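Local coordinates for protein hyaluronidase (Thermobaculum terrenum, PDB 5DIY) that probably removes O-linked N-acetylglucosamine from modified proteins as a family 84 glycoside hydrolase, at residues C[325-328]-C[329-333]; C[435-438]-C[439-443]; C[229-233]-C[234-238]. One frame throughout, in Å; residues are numbered along the deposited sequence.

Contact 1. Residues C[325-328]-C[329-333]; sequences TNLF and KKVQE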
ATOM      1  N   THR C 325      -2.145  -3.072  21.474  1.00 21.64           N
ATOM      2  CA  THR C 325      -1.567  -4.327  21.960  1.00 21.57           C
ATOM      3  C   THR C 325      -1.000  -4.143  23.369  1.00 21.50           C
ATOM      4  O   THR C 325      -1.322  -4.919  24.276  1.00 20.80           O
ATOM      5  CB  THR C 325      -0.474  -4.861  21.012  1.00 21.38           C
ATOM      6  OG1 THR C 325      -1.069  -5.199  19.760  1.00 21.74           O
ATOM      7  CG2 THR C 325       0.206  -6.101  21.571  1.00 21.87           C
ATOM      8  N   ASN C 326      -0.193  -3.099  23.547  1.00 21.52           N
ATOM      9  CA  ASN C 326       0.385  -2.789  24.853  1.00 22.34           C
ATOM     10  C   ASN C 326      -0.685  -2.414  25.880  1.00 22.36           C
ATOM     11  O   ASN C 326      -0.633  -2.858  27.031  1.00 21.89           O
ATOM     12  CB  ASN C 326       1.418  -1.657  24.741  1.00 23.10           C
ATOM     13  CG  ASN C 326       2.627  -2.037  23.898  1.00 23.64           C
ATOM     14  OD1 ASN C 326       2.961  -3.206  23.748  1.00 23.98           O
ATOM     15  ND2 ASN C 326       3.282  -1.038  23.339  1.00 24.51           N
ATOM     16  N   LEU C 327      -1.660  -1.610  25.462  1.00 22.59           N
ATOM     17  CA  LEU C 327      -2.685  -1.124  26.385  1.00 23.49           C
ATOM     18  C   LEU C 327      -3.517  -2.250  26.990  1.00 22.79           C
ATOM     19  O   LEU C 327      -3.753  -2.257  28.203  1.00 21.51           O
ATOM     20  CB  LEU C 327      -3.596  -0.096  25.708  1.00 25.05           C
ATOM     21  CG  LEU C 327      -4.633   0.551  26.646  1.00 27.48           C
ATOM     22  CD1 LEU C 327      -4.681   2.064  26.477  1.00 28.77           C
ATOM     23  CD2 LEU C 327      -6.023  -0.045  26.441  1.00 28.16           C
ATOM     24  N   PHE C 328      -3.961  -3.193  26.159  1.00 22.32           N
ATOM     25  CA  PHE C 328      -4.822  -4.281  26.650  1.00 22.38           C
ATOM     26  C   PHE C 328      -4.050  -5.287  27.502  1.00 22.05           C
ATOM     27  O   PHE C 328      -4.597  -5.830  28.454  1.00 20.71           O
ATOM     28  CB  PHE C 328      -5.577  -4.977  25.506  1.00 22.29           C
ATOM     29  CG  PHE C 328      -6.605  -4.102  24.826  1.00 22.70           C
ATOM     30  CD1 PHE C 328      -7.562  -3.401  25.563  1.00 22.87           C
ATOM     31  CD2 PHE C 328      -6.639  -4.000  23.441  1.00 23.16           C
ATOM     32  CE1 PHE C 328      -8.501  -2.598  24.938  1.00 22.43           C
ATOM     33  CE2 PHE C 328      -7.587  -3.210  22.805  1.00 23.51           C
ATOM     34  CZ  PHE C 328      -8.519  -2.506  23.554  1.00 23.49           C
ATOM     35  N   LYS C 329      -2.787  -5.528  27.160  1.00 22.61           N
ATOM     36  CA  LYS C 329      -1.883  -6.280  28.031  1.00 23.80           C
ATOM     37  C   LYS C 329      -1.737  -5.597  29.407  1.00 23.45           C
ATOM     38  O   LYS C 329      -1.781  -6.259  30.454  1.00 23.53           O
ATOM     39  CB  LYS C 329      -0.519  -6.447  27.355  1.00 24.76           C
ATOM     40  CG  LYS C 329       0.529  -7.195  28.170  1.00 26.25           C
ATOM     41  CD  LYS C 329       1.894  -7.142  27.492  1.00 27.71           C
ATOM     42  CE  LYS C 329       3.026  -7.379  28.484  1.00 29.35           C
ATOM     43  NZ  LYS C 329       3.003  -8.754  29.052  1.00 30.87           N
ATOM     44  N   LYS C 330      -1.591  -4.278  29.402  1.00 23.79           N
ATOM     45  CA  LYS C 330      -1.495  -3.502  30.643  1.00 23.61           C
ATOM     46  C   LYS C 330      -2.783  -3.604  31.469  1.00 23.47           C
ATOM     47  O   LYS C 330      -2.730  -3.848  32.681  1.00 22.03           O
ATOM     48  CB  LYS C 330      -1.158  -2.043  30.328  1.00 24.26           C
ATOM     49  CG  LYS C 330      -0.949  -1.157  31.543  1.00 25.39           C
ATOM     50  CD  LYS C 330      -2.194  -0.362  31.906  1.00 26.99           C
ATOM     51  CE  LYS C 330      -1.959   0.487  33.146  1.00 27.50           C
ATOM     52  NZ  LYS C 330      -3.252   1.000  33.669  1.00 28.31           N
ATOM     53  N   VAL C 331      -3.927  -3.424  30.805  1.00 23.48           N
ATOM     54  CA  VAL C 331      -5.249  -3.529  31.448  1.00 23.71           C
ATOM     55  C   VAL C 331      -5.465  -4.915  32.054  1.00 24.01           C
ATOM     56  O   VAL C 331      -5.951  -5.027  33.185  1.00 23.58           O
ATOM     57  CB  VAL C 331      -6.408  -3.204  30.456  1.00 23.67           C
ATOM     58  CG1 VAL C 331      -7.773  -3.589  31.035  1.00 23.89           C
ATOM     59  CG2 VAL C 331      -6.401  -1.727  30.080  1.00 23.23           C
ATOM     60  N   GLN C 332      -5.116  -5.963  31.309  1.00 24.43           N
ATOM     61  CA  GLN C 332      -5.267  -7.329  31.815  1.00 25.56           C
ATOM     62  C   GLN C 332      -4.359  -7.593  33.026  1.00 24.82           C
ATOM     63  O   GLN C 332      -4.779  -8.256  33.985  1.00 22.96           O
ATOM     64  CB  GLN C 332      -5.032  -8.368  30.712  1.00 27.76           C
ATOM     65  CG  GLN C 332      -6.175  -8.448  29.707  1.00 30.93           C
ATOM     66  CD  GLN C 332      -5.876  -9.349  28.510  1.00 34.54           C
ATOM     67  OE1 GLN C 332      -4.789  -9.921  28.393  1.00 37.80           O
ATOM     68  NE2 GLN C 332      -6.846  -9.478  27.614  1.00 36.44           N
ATOM     69  N   GLU C 333      -3.135  -7.063  33.005  1.00 24.45           N
ATOM     70  CA  GLU C 333      -2.256  -7.187  34.178  1.00 25.72           C
ATOM     71  C   GLU C 333      -2.839  -6.466  35.400  1.00 24.01           C
ATOM     72  O   GLU C 333      -2.813  -7.009  36.502  1.00 23.58           O
ATOM     73  CB  GLU C 333      -0.821  -6.716  33.901  1.00 28.11           C
ATOM     74  CG  GLU C 333       0.089  -6.973  35.103  1.00 31.48           C
ATOM     75  CD  GLU C 333       1.568  -6.940  34.789  1.00 34.23           C
ATOM     76  OE1 GLU C 333       2.010  -6.009  34.081  1.00 36.38           O
ATOM     77  OE2 GLU C 333       2.291  -7.847  35.276  1.00 36.33           O
TER
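Leu327 and Val331, one helical turn apart, lie side by side and point the same way, with Leu327 CD2 4.0 Å from Val331 CG2. In Val331 it is the branch next to the backbone N that makes this contact. CG1 is anti to that N (chi1 168°), which turns CG2 back over the preceding turn, 3.3 Å from Leu327 O. That carbonyl oxygen is already in use, accepting the backbone bond from Val331 N at 2.9 Å. Matching i to i+4 bonds join Lys330 N to Asn326 O and Gln332 N to Phe328 O, both 2.9 Å, while Lys329 N reaches Thr325 O at a longer 3.3 Å. These turns belong to helix 322-336, in the helical region that follows the barrel. Leu327, Val331 and Phe328 all touch helix 340-362, and the Phe328 ring also stacks with Phe444 of helix 440-451. Gln332 lays its CG methylene 3.3 Å from Phe328 O, and from there the chain runs out extended to Phe444 and Gln447 of that last helix. The carbonyl of Phe328 is thus approached by both the backbone N-H and the side chain of the same glutamine. Lys330 behaves differently: only its CB stays close to the previous turn, 3.4 Å from Leu327 O. The chain then bends sharply at chi2 (-97°) and delivers NZ to a salt bridge with Asp334 and a hydrogen bond to Thr346 OG1, linking the lysine to helix 340-362.

Contact 2. Residues C[435-438]-C[439-443]; sequences RVCG and DVVRN
This is a turn-to-helix junction: the last residues of the loop after helix 412-428 make a type II beta turn, Arg435 to Gly438, and run straight into helix 440-451. The turn is closed by Gly438 N bonding to Arg435 O at 3.1 Å, and its third position is held by Cys437, a non-glycine residue with positive phi. Gly438 has positive phi as well. The next backbone bond, Val440 N to Cys437 O at 3.0 Å, couples the turn to the first helical residue. On the apolar side, Cys437 CB packs 3.7 Å from Val441 CG2, the valine branch lying beside its own backbone N. Trp382 of helix 373-398 also touches Val441, and Val440 packs against helix 322-336. The polar side is built round Asp439 at the N-cap position. Its carboxylate makes no capping bond there; CG lies anti to the carbonyl carbon (chi1 -69°), and OD1 accepts from Arg442 NE at 2.7 Å, a salt bridge in which the oxygen sits 24° out of the guanidinium plane. Two waters complete the join. One accepts from Arg435 NH1, whose guanidinium has its direct salt bridge with Glu234, and donates to Asp439 OD2 at 2.9 Å. The other donates to Gly438 O and accepts from Arg442 N, each at 2.8 Å, carrying the i to i+4 spacing one residue back from the direct Asn443 N to Asp439 O bond. With an arginine on one oxygen, an arginine-bound water on the other and the helix start close by, Asp439 would be expected to stay ionised.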
ATOM      1  N   ARG C 435      -9.266  -3.803   8.145  1.00 27.29           N
ATOM      2  CA  ARG C 435      -8.341  -4.277   9.170  1.00 27.13           C
ATOM      3  C   ARG C 435      -8.063  -3.184  10.213  1.00 25.67           C
ATOM      4  O   ARG C 435      -6.984  -3.151  10.819  1.00 24.07           O
ATOM      5  CB  ARG C 435      -7.039  -4.758   8.504  1.00 28.17           C
ATOM      6  CG  ARG C 435      -6.124  -5.561   9.427  1.00 29.86           C
ATOM      7  CD  ARG C 435      -5.763  -6.941   8.913  1.00 30.79           C
ATOM      8  NE  ARG C 435      -4.522  -6.968   8.145  1.00 32.00           N
ATOM      9  CZ  ARG C 435      -3.436  -7.717   8.386  1.00 31.29           C
ATOM     10  NH1 ARG C 435      -3.346  -8.554   9.416  1.00 31.53           N
ATOM     11  NH2 ARG C 435      -2.409  -7.622   7.553  1.00 31.11           N
ATOM     12  N   VAL C 436      -9.032  -2.293  10.433  1.00 24.48           N
ATOM     13  CA  VAL C 436      -8.912  -1.287  11.495  1.00 23.85           C
ATOM     14  C   VAL C 436      -8.848  -1.989  12.859  1.00 22.83           C
ATOM     15  O   VAL C 436      -9.579  -2.945  13.103  1.00 22.77           O
ATOM     16  CB  VAL C 436     -10.048  -0.232  11.438  1.00 23.71           C
ATOM     17  CG1 VAL C 436     -11.398  -0.813  11.832  1.00 23.50           C
ATOM     18  CG2 VAL C 436      -9.707   0.976  12.300  1.00 23.95           C
ATOM     19  N   CYS C 437      -7.923  -1.529  13.700  1.00 22.47           N
ATOM     20  CA  CYS C 437      -7.600  -2.127  15.007  1.00 21.90           C
ATOM     21  C   CYS C 437      -6.975  -3.530  14.936  1.00 21.40           C
ATOM     22  O   CYS C 437      -6.851  -4.206  15.965  1.00 20.44           O
ATOM     23  CB  CYS C 437      -8.820  -2.134  15.944  1.00 22.13           C
ATOM     24  SG  CYS C 437      -9.703  -0.562  16.066  1.00 23.50           S
ATOM     25  N   GLY C 438      -6.533  -3.949  13.746  1.00 20.91           N
ATOM     26  CA  GLY C 438      -6.101  -5.326  13.519  1.00 21.38           C
ATOM     27  C   GLY C 438      -7.081  -6.324  14.106  1.00 22.32           C
ATOM     28  O   GLY C 438      -8.304  -6.130  14.037  1.00 22.40           O
ATOM     29  N   ASP C 439      -6.535  -7.377  14.710  1.00 22.72           N
ATOM     30  CA  ASP C 439      -7.302  -8.281  15.557  1.00 23.11           C
ATOM     31  C   ASP C 439      -7.063  -8.010  17.050  1.00 22.18           C
ATOM     32  O   ASP C 439      -7.358  -8.847  17.893  1.00 21.37           O
ATOM     33  CB  ASP C 439      -6.956  -9.719  15.189  1.00 24.20           C
ATOM     34  CG  ASP C 439      -7.470 -10.090  13.812  1.00 25.31           C
ATOM     35  OD1 ASP C 439      -8.694 -10.289  13.656  1.00 26.13           O
ATOM     36  OD2 ASP C 439      -6.658 -10.158  12.879  1.00 25.79           O
ATOM     37  N   VAL C 440      -6.570  -6.819  17.381  1.00 22.02           N
ATOM     38  CA  VAL C 440      -6.184  -6.515  18.758  1.00 22.07           C
ATOM     39  C   VAL C 440      -7.437  -6.329  19.623  1.00 20.77           C
ATOM     40  O   VAL C 440      -7.535  -6.909  20.700  1.00 20.79           O
ATOM     41  CB  VAL C 440      -5.285  -5.262  18.850  1.00 22.25           C
ATOM     42  CG1 VAL C 440      -4.861  -5.016  20.294  1.00 22.67           C
ATOM     43  CG2 VAL C 440      -4.058  -5.410  17.954  1.00 22.67           C
ATOM     44  N   VAL C 441      -8.392  -5.541  19.144  1.00 20.30           N
ATOM     45  CA  VAL C 441      -9.645  -5.345  19.880  1.00 19.84           C
ATOM     46  C   VAL C 441     -10.426  -6.658  19.888  1.00 19.77           C
ATOM     47  O   VAL C 441     -10.927  -7.071  20.930  1.00 18.74           O
ATOM     48  CB  VAL C 441     -10.480  -4.178  19.319  1.00 19.85           C
ATOM     49  CG1 VAL C 441     -11.810  -4.054  20.059  1.00 19.99           C
ATOM     50  CG2 VAL C 441      -9.710  -2.875  19.443  1.00 19.69           C
ATOM     51  N   ARG C 442     -10.487  -7.330  18.738  1.00 20.57           N
ATOM     52  CA  ARG C 442     -11.102  -8.661  18.644  1.00 20.28           C
ATOM     53  C   ARG C 442     -10.604  -9.604  19.733  1.00 20.41           C
ATOM     54  O   ARG C 442     -11.411 -10.146  20.504  1.00 20.14           O
ATOM     55  CB  ARG C 442     -10.837  -9.287  17.274  1.00 20.41           C
ATOM     56  CG  ARG C 442     -11.601 -10.573  17.003  1.00 20.62           C
ATOM     57  CD  ARG C 442     -11.046 -11.295  15.783  1.00 20.62           C
ATOM     58  NE  ARG C 442     -11.239 -10.495  14.579  1.00 21.02           N
ATOM     59  CZ  ARG C 442     -12.370 -10.412  13.881  1.00 21.01           C
ATOM     60  NH1 ARG C 442     -13.448 -11.097  14.237  1.00 21.35           N
ATOM     61  NH2 ARG C 442     -12.418  -9.634  12.802  1.00 21.63           N
ATOM     62  N   ASN C 443      -9.281  -9.781  19.804  1.00 19.91           N
ATOM     63  CA  ASN C 443      -8.680 -10.734  20.752  1.00 19.94           C
ATOM     64  C   ASN C 443      -8.936 -10.328  22.205  1.00 19.26           C
ATOM     65  O   ASN C 443      -9.137 -11.184  23.055  1.00 18.34           O
ATOM     66  CB  ASN C 443      -7.169 -10.921  20.508  1.00 20.33           C
ATOM     67  CG  ASN C 443      -6.842 -11.522  19.138  1.00 20.85           C
ATOM     68  OD1 ASN C 443      -7.662 -12.187  18.503  1.00 20.37           O
ATOM     69  ND2 ASN C 443      -5.619 -11.286  18.681  1.00 21.88           N
TER
HETATM   70  O   HOH W   1      -4.955  -8.092  11.872  1.00 19.66           O
HETATM   71  O   HOH W   2      -9.782  -5.903  16.404  1.00 21.89           O

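Contact 3. Residues C[229-233]-C[234-238]; sequences GGMMP and ELHIG
Met231 and Glu234 meet at the two ends of a type I beta turn in the long loop between the last two strands, 218-222 and 251-256, of the TIM barrel, on the side of the sugar site. In the backbone, Glu234 N donates to Met231 O at 2.9 Å. The chain then makes an inverse gamma turn centred on His236, with a weak bond from Ile237 N to Leu235 O.

The polar side chains form a short chain of hydrogen bonds. Glu234 is extended beyond CG, and its OE1 offers the lone pair facing away from OE2 to His236 NE2, 2.7 Å away and near the plane of the ring. The other ring nitrogen, ND1, is hydrogen-bonded to Pro225 O. With an oxygen acceptor at both nitrogens, the imidazole is held against rotation and is consistent with a doubly protonated, positively charged ring. OE2 is engaged as well, by a salt bridge with Arg435 and by a water that donates to it at 2.9 Å and to Gly230 O, also at 2.9 Å, tying the carboxylate back to the residue just before the turn.

Van der Waals and sulfur contacts come from Met231. Its CB makes a near approach to Glu234 OE1, at 4.1 Å, and the side chain crosses the histidine at about a right angle. The side chain of Met231 also comes within about 4 Å of a bound NAG and of the side chain of the sugar-binding Asp228, so the turn helps line the surroundings of the pocket. Its sulfur meets the ring at the edge, 86° off the normal, with Met231 SD 3.9 Å from His236 CE1.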
ATOM      1  N   GLY C 229      -5.330  -5.977  -3.975  1.00 26.79           N
ATOM      2  CA  GLY C 229      -5.415  -7.410  -3.705  1.00 27.02           C
ATOM      3  C   GLY C 229      -5.749  -7.670  -2.250  1.00 26.30           C
ATOM      4  O   GLY C 229      -6.648  -7.041  -1.702  1.00 25.29           O
ATOM      5  N   GLY C 230      -4.984  -8.558  -1.613  1.00 26.06           N
ATOM      6  CA  GLY C 230      -5.189  -8.891  -0.206  1.00 25.89           C
ATOM      7  C   GLY C 230      -4.905  -7.795   0.805  1.00 25.56           C
ATOM      8  O   GLY C 230      -5.241  -7.945   1.974  1.00 25.42           O
ATOM      9  N   MET C 231      -4.287  -6.703   0.367  1.00 26.02           N
ATOM     10  CA  MET C 231      -4.048  -5.534   1.215  1.00 25.85           C
ATOM     11  C   MET C 231      -5.202  -4.527   1.236  1.00 25.83           C
ATOM     12  O   MET C 231      -5.153  -3.584   2.024  1.00 24.93           O
ATOM     13  CB  MET C 231      -2.768  -4.815   0.770  1.00 25.96           C
ATOM     14  CG  MET C 231      -1.506  -5.667   0.837  1.00 26.41           C
ATOM     15  SD  MET C 231      -0.035  -4.689   0.475  1.00 26.68           S
ATOM     16  CE  MET C 231      -0.309  -4.372  -1.273  1.00 26.74           C
ATOM     17  N   MET C 232      -6.232  -4.710   0.399  1.00 26.35           N
ATOM     18  CA  MET C 232      -7.394  -3.781   0.373  1.00 26.66           C
ATOM     19  C   MET C 232      -8.019  -3.433   1.743  1.00 25.16           C
ATOM     20  O   MET C 232      -8.406  -2.290   1.955  1.00 25.17           O
ATOM     21  CB  MET C 232      -8.475  -4.266  -0.614  1.00 28.47           C
ATOM     22  CG  MET C 232      -8.215  -3.890  -2.071  1.00 29.91           C
ATOM     23  SD  MET C 232      -9.648  -4.140  -3.153  1.00 32.27           S
ATOM     24  CE  MET C 232      -9.564  -5.913  -3.378  1.00 31.45           C
ATOM     25  N   PRO C 233      -8.112  -4.398   2.676  1.00 24.48           N
ATOM     26  CA  PRO C 233      -8.618  -4.067   4.023  1.00 23.81           C
ATOM     27  C   PRO C 233      -7.774  -3.079   4.850  1.00 23.66           C
ATOM     28  O   PRO C 233      -8.295  -2.490   5.805  1.00 22.47           O
ATOM     29  CB  PRO C 233      -8.667  -5.425   4.713  1.00 24.11           C
ATOM     30  CG  PRO C 233      -8.890  -6.392   3.609  1.00 24.41           C
ATOM     31  CD  PRO C 233      -8.073  -5.855   2.464  1.00 24.51           C
ATOM     32  N   GLU C 234      -6.506  -2.892   4.485  1.00 22.92           N
ATOM     33  CA  GLU C 234      -5.594  -2.014   5.223  1.00 22.80           C
ATOM     34  C   GLU C 234      -5.612  -0.596   4.687  1.00 22.94           C
ATOM     35  O   GLU C 234      -5.396  -0.389   3.492  1.00 23.54           O
ATOM     36  CB  GLU C 234      -4.175  -2.556   5.130  1.00 22.48           C
ATOM     37  CG  GLU C 234      -4.022  -3.938   5.732  1.00 22.66           C
ATOM     38  CD  GLU C 234      -2.792  -4.678   5.249  1.00 22.81           C
ATOM     39  OE1 GLU C 234      -1.875  -4.061   4.655  1.00 22.76           O
ATOM     40  OE2 GLU C 234      -2.754  -5.896   5.485  1.00 23.02           O
ATOM     41  N   LEU C 235      -5.860   0.378   5.568  1.00 22.95           N
ATOM     42  CA  LEU C 235      -5.742   1.783   5.203  1.00 22.58           C
ATOM     43  C   LEU C 235      -4.289   2.224   5.386  1.00 22.36           C
ATOM     44  O   LEU C 235      -3.850   2.513   6.507  1.00 21.58           O
ATOM     45  CB  LEU C 235      -6.683   2.665   6.022  1.00 22.60           C
ATOM     46  CG  LEU C 235      -6.672   4.158   5.685  1.00 23.20           C
ATOM     47  CD1 LEU C 235      -7.122   4.398   4.249  1.00 23.36           C
ATOM     48  CD2 LEU C 235      -7.536   4.934   6.669  1.00 23.74           C
ATOM     49  N   HIS C 236      -3.560   2.296   4.275  1.00 22.17           N
ATOM     50  CA  HIS C 236      -2.144   2.673   4.296  1.00 22.46           C
ATOM     51  C   HIS C 236      -1.987   4.185   4.270  1.00 23.21           C
ATOM     52  O   HIS C 236      -1.615   4.770   3.242  1.00 23.99           O
ATOM     53  CB  HIS C 236      -1.395   2.047   3.119  1.00 22.15           C
ATOM     54  CG  HIS C 236      -1.315   0.555   3.174  1.00 21.81           C
ATOM     55  ND1 HIS C 236      -1.021  -0.212   2.069  1.00 22.25           N
ATOM     56  CD2 HIS C 236      -1.493  -0.313   4.196  1.00 22.17           C
ATOM     57  CE1 HIS C 236      -1.006  -1.487   2.411  1.00 21.97           C
ATOM     58  NE2 HIS C 236      -1.294  -1.577   3.697  1.00 21.76           N
ATOM     59  N   ILE C 237      -2.256   4.816   5.411  1.00 23.39           N
ATOM     60  CA  ILE C 237      -2.103   6.271   5.538  1.00 23.80           C
ATOM     61  C   ILE C 237      -0.873   6.701   6.340  1.00 23.25           C
ATOM     62  O   ILE C 237      -0.639   7.898   6.479  1.00 23.30           O
ATOM     63  CB  ILE C 237      -3.380   6.957   6.085  1.00 24.35           C
ATOM     64  CG1 ILE C 237      -3.866   6.305   7.388  1.00 24.71           C
ATOM     65  CG2 ILE C 237      -4.459   6.951   5.008  1.00 24.76           C
ATOM     66  CD1 ILE C 237      -4.801   7.179   8.199  1.00 25.29           C
ATOM     67  N   GLY C 238      -0.081   5.748   6.836  1.00 23.11           N
ATOM     68  CA  GLY C 238       1.102   6.061   7.634  1.00 23.52           C
ATOM     69  C   GLY C 238       2.216   6.695   6.817  1.00 24.55           C
ATOM     70  O   GLY C 238       2.207   6.609   5.586  1.00 24.67           O
TER
HETATM   71  O   HOH W   3      -5.190  -7.315   4.842  1.00 28.13           O

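In the fold
Along the chain the order is contact 3, then contact 1, then contact 2. Each is local and closes no more than a turn of backbone, so they follow in series without nesting or crossing. Contact 3 belongs to the barrel, in the loop before its last strand; contact 1 lies on helix 322-336, and contact 2 where a loop leads into helix 440-451. In space contact 2 lies between the other two. It meets contact 3 through a salt bridge, Arg435 NH2 with Glu234 OE2, and a probable hydrogen bond, Arg435 N with Pro233 O. Toward contact 1, Val440 packs on Thr325 and Phe328, and Val441 on Phe328. Contacts 1 and 3 do not touch.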